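PDB 3H9P: putative triphosphoribosyl-dephospho-coA synthase from Archaeoglobus fulgidus DSM 4304, which probably binds ATP and may act as a triphosphoribosyl-dephospho-CoA synthase of the CitG family, although its function has not been established. Local coordinates for residues A[176-179]-A[180-184]; A[196-199]-A[200-204]; A[185-188]-A[189-192]. All blocks are in the same frame, centred on the assembly; numbering follows the deposited sequence.

Overall arrangement
All three contacts are local, and they follow the chain from helix 171-182 through a loop to helix 188-194 and on to helix 196-208. Contact 1 is the most buried: leucines and tyrosines line up at the end of its helix. Contact 2 is an amphipathic turn, charged on its exposed side and apolar where Tyr198 and Ile202 turn inward. Contact 3 lies between them in sequence and is a helix start, capped by a carboxylate. Contacts 1 and 2 meet where Leu182 CD1 lies 3.7 Å from Ile202 CG2. Contacts 2 and 3 are closer, their centres about 8 Å apart, and both touch the second subunit.

Contact 1 of 3, residues A[176-179]-A[180-184]; sequences ELYY and HLLSK
Leu182 packs beside the rings of Tyr178 and Tyr179, four and three residues back on the same helix. Its CB sits over the backbone, 3.3 Å from Tyr178 O. CG is anti to the backbone N (chi1 -160°), and chi2 of 64° turns the CD2 branch toward the two rings. CD2 is 4.0 Å from Tyr179 CD1 and 4.1 Å from Tyr178 CE2. The other branch, CD1, packs on Ile202 of helix 196-208. The side chain of Leu182 runs alongside both tyrosines and points the same way. The tyrosines also meet each other, as Tyr178 CD2 lies 3.7 Å above the plane of the Tyr179 ring, toward its rim. This is the last full turn of helix 171-182 in an all-helical protein. Leu182 packs on helices 196-208 and 212-225, while Tyr179 makes a cation-pi contact with Arg215. A second apolar pair, Leu177 and Leu181, faces helix 230-246; Leu177 CD1 lies 3.7 Å from Leu181 CG. The backbone repeats i to i+4 bonds through this turn. Tyr179 O differs from the others, taking two bonds from one residue. Ser183 N reaches Tyr179 O at 2.8 Å, and Ser183 OG reaches the same Tyr179 O at 2.7 Å. The two donors approach from opposite faces of the carbonyl plane.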
# COMPACT_ATOMS: atom_id res chain seq x y z
N GLU A 176 -11.07 -27.11 6.64
CA GLU A 176 -11.57 -26.97 5.29
C GLU A 176 -11.82 -25.50 4.94
O GLU A 176 -11.43 -25.08 3.86
CB GLU A 176 -12.77 -27.87 5.00
CG GLU A 176 -12.46 -29.38 5.08
CD GLU A 176 -11.17 -29.82 4.37
OE1 GLU A 176 -10.77 -29.23 3.36
OE2 GLU A 176 -10.53 -30.77 4.84
N LEU A 177 -12.38 -24.71 5.86
CA LEU A 177 -12.56 -23.27 5.60
C LEU A 177 -11.24 -22.61 5.26
O LEU A 177 -11.13 -21.90 4.28
CB LEU A 177 -13.23 -22.51 6.76
CG LEU A 177 -13.41 -20.99 6.46
CD1 LEU A 177 -14.06 -20.71 5.07
CD2 LEU A 177 -14.19 -20.24 7.50
N TYR A 178 -10.23 -22.85 6.08
CA TYR A 178 -8.95 -22.20 5.91
C TYR A 178 -8.37 -22.46 4.52
O TYR A 178 -7.93 -21.52 3.84
CB TYR A 178 -7.98 -22.64 7.03
CG TYR A 178 -6.59 -22.09 6.87
CD1 TYR A 178 -6.30 -20.77 7.22
CD2 TYR A 178 -5.56 -22.90 6.38
CE1 TYR A 178 -4.99 -20.26 7.08
CE2 TYR A 178 -4.28 -22.42 6.23
CZ TYR A 178 -3.99 -21.09 6.57
OH TYR A 178 -2.71 -20.62 6.43
N TYR A 179 -8.37 -23.72 4.08
CA TYR A 179 -7.80 -24.01 2.76
C TYR A 179 -8.62 -23.45 1.60
O TYR A 179 -8.06 -22.95 0.60
CB TYR A 179 -7.39 -25.49 2.60
CG TYR A 179 -6.18 -25.82 3.47
CD1 TYR A 179 -4.88 -25.64 3.01
CD2 TYR A 179 -6.35 -26.29 4.78
CE1 TYR A 179 -3.77 -25.93 3.80
CE2 TYR A 179 -5.25 -26.59 5.59
CZ TYR A 179 -3.95 -26.39 5.09
OH TYR A 179 -2.85 -26.67 5.89
N HIS A 180 -9.95 -23.46 1.77
CA HIS A 180 -10.84 -22.75 0.88
C HIS A 180 -10.45 -21.28 0.73
O HIS A 180 -10.35 -20.79 -0.40
CB HIS A 180 -12.24 -22.83 1.43
CG HIS A 180 -13.26 -22.16 0.58
ND1 HIS A 180 -13.70 -22.71 -0.61
CD2 HIS A 180 -13.97 -21.02 0.76
CE1 HIS A 180 -14.63 -21.94 -1.14
NE2 HIS A 180 -14.82 -20.90 -0.33
N LEU A 181 -10.30 -20.56 1.85
CA LEU A 181 -9.97 -19.13 1.74
C LEU A 181 -8.54 -18.98 1.17
O LEU A 181 -8.29 -18.13 0.32
CB LEU A 181 -10.14 -18.40 3.08
CG LEU A 181 -11.56 -18.41 3.69
CD1 LEU A 181 -11.64 -17.84 5.14
CD2 LEU A 181 -12.50 -17.67 2.79
N LEU A 182 -7.63 -19.86 1.60
CA LEU A 182 -6.28 -19.86 1.07
C LEU A 182 -6.25 -20.02 -0.48
O LEU A 182 -5.48 -19.33 -1.17
CB LEU A 182 -5.43 -20.94 1.76
CG LEU A 182 -3.90 -20.82 1.70
CD1 LEU A 182 -3.36 -19.53 2.42
CD2 LEU A 182 -3.24 -22.07 2.25
N SER A 183 -7.10 -20.88 -1.04
CA SER A 183 -7.11 -20.99 -2.52
C SER A 183 -7.85 -19.90 -3.29
O SER A 183 -7.86 -19.91 -4.53
CB SER A 183 -7.49 -22.40 -3.06
OG SER A 183 -7.94 -23.28 -2.07
N LYS A 184 -8.45 -18.95 -2.60
CA LYS A 184 -9.37 -18.05 -3.27
C LYS A 184 -8.81 -16.63 -3.25
O LYS A 184 -9.00 -15.86 -4.18
CB LYS A 184 -10.73 -18.12 -2.56
CG LYS A 184 -11.88 -17.54 -3.29
CD LYS A 184 -13.12 -17.67 -2.43
CE LYS A 184 -14.36 -17.25 -3.16
NZ LYS A 184 -15.01 -18.46 -3.69

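Contact 2 of 3, residues A[196-199]-A[200-204]; sequences REYA and EKITE
Tyr198 and Ile202 form the apolar side of a local i to i+4 contact in the first turns of helix 196-208, near the surface of the chain. The nearest approach is between Tyr198 CE2 and Ile202 CD1, 3.4 Å apart. The methyl end of the isoleucine meets the CD2-CE2 side of the ring at a slant. In Ile202, chi1 of -58° sets CG1 3.3 Å from Tyr198 O, and the bend at chi2 (-56°) turns CD1 to the ring. The tyrosine has CG anti to its own N (chi1 -174°), which brings its ring along the helix toward Ile202. Its hydroxyl is hydrogen-bonded to Asp225, and an edge-to-face contact with Trp205 further places the ring. Both Tyr198 and Ile202 pack on Leu222 of helix 212-225. The helix is amphipathic here, with Arg196, Glu197 and Glu200 at the exposed side. There Glu197 and Lys201 pass at an angle, and the carboxylate lies against the aliphatic chain, with Glu197 OE2 3.9 Å from Lys201 CD. The amine stands farther off, 4.5 Å between Glu197 OE2 and Lys201 NZ, too far for a salt bridge. Any attraction between these charges is probably modest. On the inner side Ala199 is buried, packing on Val190 and Ile191 of helix 188-194. The backbone is uneven: Glu200 N binds Arg196 O at 3.0 Å, but the bonds from Lys201 N to Glu197 O and to Tyr198 O are both weak. Ile202 N keeps its i to i+4 bond to Tyr198 O, with a weak second one to Ala199 O. One turn on, Thr203 OG1 gives its hydrogen to Glu200 O at 2.6 Å.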
# COMPACT_ATOMS: atom_id res chain seq x y z
N ARG A 196 3.58 -10.28 -5.49
CA ARG A 196 2.31 -10.65 -6.03
C ARG A 196 2.33 -12.06 -6.58
O ARG A 196 1.45 -12.84 -6.28
CB ARG A 196 1.91 -9.64 -7.12
CG ARG A 196 0.58 -9.01 -6.88
CD ARG A 196 0.45 -7.61 -7.50
NE ARG A 196 -0.95 -7.43 -7.88
CZ ARG A 196 -1.38 -6.75 -8.94
NH1 ARG A 196 -0.54 -6.12 -9.76
NH2 ARG A 196 -2.69 -6.68 -9.19
N GLU A 197 3.34 -12.40 -7.37
CA GLU A 197 3.38 -13.71 -8.00
C GLU A 197 3.53 -14.88 -7.01
O GLU A 197 2.99 -15.96 -7.24
CB GLU A 197 4.42 -13.77 -9.11
CG GLU A 197 3.94 -14.55 -10.33
CD GLU A 197 3.93 -16.04 -10.05
OE1 GLU A 197 4.89 -16.48 -9.38
OE2 GLU A 197 2.98 -16.74 -10.46
N TYR A 198 4.22 -14.66 -5.89
CA TYR A 198 4.34 -15.70 -4.88
C TYR A 198 3.02 -15.87 -4.13
O TYR A 198 2.57 -16.99 -3.88
CB TYR A 198 5.50 -15.41 -3.90
CG TYR A 198 5.76 -16.53 -2.93
CD1 TYR A 198 6.92 -17.33 -3.03
CD2 TYR A 198 4.87 -16.81 -1.91
CE1 TYR A 198 7.14 -18.37 -2.13
CE2 TYR A 198 5.08 -17.84 -1.01
CZ TYR A 198 6.20 -18.62 -1.12
OH TYR A 198 6.36 -19.62 -0.21
N ALA A 199 2.37 -14.76 -3.78
CA ALA A 199 1.01 -14.83 -3.22
C ALA A 199 -0.00 -15.58 -4.14
O ALA A 199 -0.79 -16.42 -3.67
CB ALA A 199 0.52 -13.43 -2.86
N GLU A 200 0.01 -15.28 -5.43
CA GLU A 200 -0.90 -15.95 -6.39
C GLU A 200 -0.59 -17.43 -6.42
O GLU A 200 -1.48 -18.26 -6.58
CB GLU A 200 -0.75 -15.37 -7.80
CG GLU A 200 -2.05 -14.92 -8.41
CD GLU A 200 -2.24 -13.41 -8.32
OE1 GLU A 200 -1.77 -12.68 -9.22
OE2 GLU A 200 -2.87 -12.94 -7.36
N LYS A 201 0.68 -17.75 -6.22
CA LYS A 201 1.12 -19.13 -6.31
C LYS A 201 0.60 -19.97 -5.16
O LYS A 201 0.38 -21.16 -5.33
CB LYS A 201 2.64 -19.22 -6.41
CG LYS A 201 3.09 -20.43 -7.19
CD LYS A 201 3.11 -20.22 -8.69
CE LYS A 201 4.05 -21.22 -9.36
NZ LYS A 201 4.16 -21.06 -10.86
N ILE A 202 0.41 -19.35 -4.00
CA ILE A 202 -0.17 -19.99 -2.82
C ILE A 202 -1.57 -20.45 -3.12
O ILE A 202 -1.95 -21.55 -2.77
CB ILE A 202 -0.22 -19.03 -1.61
CG1 ILE A 202 1.18 -18.53 -1.26
CG2 ILE A 202 -0.88 -19.69 -0.35
CD1 ILE A 202 2.13 -19.62 -1.02
N THR A 203 -2.36 -19.60 -3.77
CA THR A 203 -3.71 -20.00 -4.08
C THR A 203 -3.67 -21.27 -4.92
O THR A 203 -4.42 -22.21 -4.64
CB THR A 203 -4.51 -18.90 -4.74
OG1 THR A 203 -3.97 -18.66 -6.03
CG2 THR A 203 -4.45 -17.62 -3.91
N GLU A 204 -2.74 -21.35 -5.87
CA GLU A 204 -2.65 -22.54 -6.75
C GLU A 204 -2.16 -23.77 -6.00
O GLU A 204 -2.61 -24.90 -6.31
CB GLU A 204 -1.79 -22.27 -7.98
CG GLU A 204 -2.40 -21.18 -8.85
CD GLU A 204 -1.47 -20.64 -9.91
OE1 GLU A 204 -0.24 -20.84 -9.78
OE2 GLU A 204 -1.96 -20.00 -10.87

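Contact 3 of 3, residues A[185-188]-A[189-192]; sequences FPDP and LVIA
Asp187 caps the start of helix 188-194 by accepting from Leu189 N through its side chain. The bond from Leu189 N to Asp187 OD1 is 3.0 Å long and bent, with an N-H...O angle of 140°. It uses the anti lone pair of OD1, the one away from OD2. The aspartate CG is anti to its backbone N (chi1 -160°), which turns the carboxylate toward the first turn of the helix. Leu189 runs alongside it and points the same way, with Leu189 CB 3.3 Å from Asp187 OD1. The carboxylate has further partners: OD1 also bonds Thr231 OG1, and OD2 bonds Ile232 N. Three bonds thus hold this buried N-cap group, and the helix start would probably help to stabilise its negative charge. Pro188 follows as the first helical residue, where it has no backbone N-H to satisfy. Asp187 O starts the regular bonding, accepting from Ile191 N at 2.8 Å, and Pro188 O follows with Ala192 N at 3.0 Å. The end of Ile191 reaches back to the backbone of Pro188, its CD1 4.0 Å from Pro188 CA. Around this helix start, Pro188 touches helix 145-151, and Pro188 and Leu189 both pack on Thr231 of helix 230-246. Val190 and Ile191 lie against helix 196-208, and Ala192 meets Arg196 of the second subunit.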
# COMPACT_ATOMS: atom_id res chain seq x y z
N PHE A 185 -8.12 -16.28 -2.18
CA PHE A 185 -7.70 -14.90 -2.02
C PHE A 185 -6.22 -14.92 -1.77
O PHE A 185 -5.78 -15.57 -0.82
CB PHE A 185 -8.45 -14.23 -0.87
CG PHE A 185 -9.94 -14.19 -1.05
CD1 PHE A 185 -10.53 -13.34 -2.00
CD2 PHE A 185 -10.75 -14.99 -0.27
CE1 PHE A 185 -11.89 -13.30 -2.15
CE2 PHE A 185 -12.13 -14.97 -0.41
CZ PHE A 185 -12.71 -14.14 -1.36
N PRO A 186 -5.45 -14.27 -2.66
CA PRO A 186 -4.01 -14.06 -2.41
C PRO A 186 -3.90 -13.17 -1.17
O PRO A 186 -4.67 -12.22 -1.01
CB PRO A 186 -3.52 -13.32 -3.67
CG PRO A 186 -4.68 -13.23 -4.60
CD PRO A 186 -5.95 -13.54 -3.83
N ASP A 187 -3.01 -13.54 -0.26
CA ASP A 187 -2.87 -12.86 1.02
C ASP A 187 -2.05 -11.58 0.86
O ASP A 187 -0.85 -11.65 0.49
CB ASP A 187 -2.19 -13.79 2.04
CG ASP A 187 -2.43 -13.37 3.49
OD1 ASP A 187 -2.12 -12.20 3.83
OD2 ASP A 187 -2.95 -14.19 4.29
N PRO A 188 -2.67 -10.41 1.12
CA PRO A 188 -1.99 -9.13 1.05
C PRO A 188 -0.67 -9.09 1.86
O PRO A 188 0.29 -8.49 1.42
CB PRO A 188 -3.03 -8.15 1.62
CG PRO A 188 -4.00 -8.96 2.36
CD PRO A 188 -4.04 -10.28 1.66
N LEU A 189 -0.62 -9.77 3.00
CA LEU A 189 0.64 -9.84 3.77
C LEU A 189 1.72 -10.59 3.02
O LEU A 189 2.91 -10.18 2.99
CB LEU A 189 0.41 -10.54 5.10
CG LEU A 189 -0.52 -9.83 6.06
CD1 LEU A 189 -0.75 -10.75 7.29
CD2 LEU A 189 0.05 -8.48 6.46
N VAL A 190 1.34 -11.70 2.42
CA VAL A 190 2.28 -12.42 1.55
C VAL A 190 2.68 -11.54 0.35
O VAL A 190 3.86 -11.46 -0.00
CB VAL A 190 1.69 -13.77 1.11
CG1 VAL A 190 2.53 -14.42 0.03
CG2 VAL A 190 1.50 -14.68 2.30
N ILE A 191 1.70 -10.87 -0.28
CA ILE A 191 1.98 -10.00 -1.44
C ILE A 191 3.11 -9.03 -1.06
O ILE A 191 4.12 -8.92 -1.78
CB ILE A 191 0.72 -9.19 -1.93
CG1 ILE A 191 -0.33 -10.10 -2.58
CG2 ILE A 191 1.13 -8.13 -2.89
CD1 ILE A 191 -1.66 -9.44 -2.88
N ALA A 192 2.95 -8.38 0.09
CA ALA A 192 3.87 -7.33 0.51
C ALA A 192 5.25 -7.87 0.86
O ALA A 192 6.23 -7.17 0.71
CB ALA A 192 3.28 -6.54 1.69